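Local coordinates for protein type I modular polyketide synthase (Streptomyces albus subsp. albus, PDB 6IYT) that probably loads an extender unit, likely ethylmalonyl from its coenzyme A thioester, onto the salinomycin polyketide assembly line through its acyltransferase domain, at residues Leu228-Gln233 / Leu335-Pro340. Numbering follows the deposited sequence.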
# COMPACT_ATOMS: atom_id res chain seq x y z
N LEU A 228 17.21 -8.16 -1.76
CA LEU A 228 16.89 -7.37 -0.59
C LEU A 228 18.01 -6.44 -0.18
O LEU A 228 17.78 -5.27 0.16
CB LEU A 228 16.59 -8.29 0.57
CG LEU A 228 15.42 -7.98 1.45
CD1 LEU A 228 14.19 -7.59 0.62
CD2 LEU A 228 15.14 -9.22 2.28
N GLY A 229 19.24 -6.97 -0.16
CA GLY A 229 20.41 -6.16 0.15
C GLY A 229 20.57 -4.95 -0.76
O GLY A 229 20.84 -3.86 -0.29
N ASP A 230 20.52 -5.19 -2.07
CA ASP A 230 20.72 -4.11 -3.05
C ASP A 230 19.60 -3.07 -2.93
O ASP A 230 19.88 -1.89 -2.92
CB ASP A 230 20.77 -4.64 -4.49
CG ASP A 230 22.17 -5.16 -4.90
OD1 ASP A 230 23.13 -5.08 -4.09
OD2 ASP A 230 22.29 -5.67 -6.05
N ALA A 231 18.35 -3.52 -2.83
CA ALA A 231 17.21 -2.57 -2.69
C ALA A 231 17.37 -1.74 -1.41
O ALA A 231 17.25 -0.50 -1.42
CB ALA A 231 15.88 -3.34 -2.67
N ALA A 232 17.69 -2.39 -0.32
CA ALA A 232 17.92 -1.70 0.92
C ALA A 232 19.03 -0.65 0.82
O ALA A 232 18.87 0.49 1.27
CB ALA A 232 18.21 -2.69 2.03
N GLN A 233 20.13 -1.02 0.20
CA GLN A 233 21.23 -0.12 0.04
C GLN A 233 20.90 1.07 -0.87
O GLN A 233 21.30 2.20 -0.57
CB GLN A 233 22.47 -0.87 -0.46
CG GLN A 233 23.73 -0.06 -0.39
CD GLN A 233 24.98 -0.86 -0.75
OE1 GLN A 233 24.93 -2.05 -1.00
NE2 GLN A 233 26.12 -0.20 -0.66
N LEU A 335 25.33 4.40 -6.53
CA LEU A 335 24.47 3.24 -6.82
C LEU A 335 25.05 2.27 -7.85
O LEU A 335 24.36 1.37 -8.31
CB LEU A 335 23.10 3.73 -7.33
CG LEU A 335 22.34 4.69 -6.39
CD1 LEU A 335 20.93 4.93 -6.92
CD2 LEU A 335 22.27 4.18 -4.96
N SER A 336 26.34 2.42 -8.14
CA SER A 336 26.99 1.58 -9.18
C SER A 336 27.08 0.10 -8.77
O SER A 336 27.27 -0.78 -9.62
CB SER A 336 28.38 2.11 -9.47
OG SER A 336 29.18 2.12 -8.29
N PHE A 337 26.93 -0.18 -7.49
CA PHE A 337 26.97 -1.57 -6.98
C PHE A 337 25.80 -2.44 -7.45
O PHE A 337 25.83 -3.66 -7.30
CB PHE A 337 27.01 -1.57 -5.45
CG PHE A 337 25.76 -1.02 -4.81
CD1 PHE A 337 24.62 -1.82 -4.66
CD2 PHE A 337 25.67 0.31 -4.49
CE1 PHE A 337 23.47 -1.32 -4.09
CE2 PHE A 337 24.49 0.83 -3.93
CZ PHE A 337 23.38 0.02 -3.80
N VAL A 338 24.70 -1.80 -7.83
CA VAL A 338 23.44 -2.53 -8.03
C VAL A 338 23.58 -3.62 -9.08
O VAL A 338 24.19 -3.43 -10.11
CB VAL A 338 22.29 -1.58 -8.43
CG1 VAL A 338 21.05 -2.37 -8.75
CG2 VAL A 338 22.01 -0.63 -7.29
N GLU A 339 23.03 -4.80 -8.78
CA GLU A 339 23.01 -5.90 -9.73
C GLU A 339 21.58 -6.35 -10.00
O GLU A 339 21.11 -7.37 -9.43
CB GLU A 339 23.81 -7.07 -9.19
CG GLU A 339 25.26 -6.73 -8.98
CD GLU A 339 26.06 -6.64 -10.28
OE1 GLU A 339 25.50 -6.92 -11.35
OE2 GLU A 339 27.25 -6.29 -10.22
N PRO A 340 20.88 -5.61 -10.83
CA PRO A 340 19.51 -5.96 -11.17
C PRO A 340 19.44 -7.26 -11.96
O PRO A 340 20.41 -7.63 -12.65
CB PRO A 340 19.05 -4.79 -12.04
CG PRO A 340 20.30 -4.24 -12.64
CD PRO A 340 21.35 -4.44 -11.59
O HOH W 1 20.20 -7.23 -6.89
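Asp230 OD2 accepts two hydrogen bonds, one from the loop after helix 328-334 and one from a water: Glu339 N donates to it over 3.0 Å in a nearly straight bond (161°), and the water donates the second. That water lies 2.7 Å from OD2 and donates its other hydrogen to Glu339 O, so one carboxylate oxygen engages both the N-H and, through the water, the C=O of the same residue. The contact ties the first turns of helix 228-245 to this loop on the surface of the acyltransferase domain. Aspartate suits the place because its short chain brings an acceptor to a backbone N-H just beyond a type I turn, Leu335 to Val338. The amide reaches OD2 from above the carboxylate plane.

Three residues further along the helix, Gln233 lays its amide over the Phe337 ring in a nearly parallel stack, the planes 13° apart and CD 3.5 Å above the ring plane, over its centre. Its chain starts with CG anti to the backbone N (chi1 -168°) and stays extended, so the amide reaches over the middle of the ring while the methylene CG passes at the rim, 3.4 Å from Phe337 CZ. A long side chain with a flat polar end can pack on an aromatic face and still be partly exposed. Val338 CG2 presses on the opposite face, offset toward the rim, while Val234 and Leu237, further along helix 228-245, also touch Phe337. At the ring's edge, close to its plane, Asp230 OD1 lies 3.6 Å from Phe337 CD1.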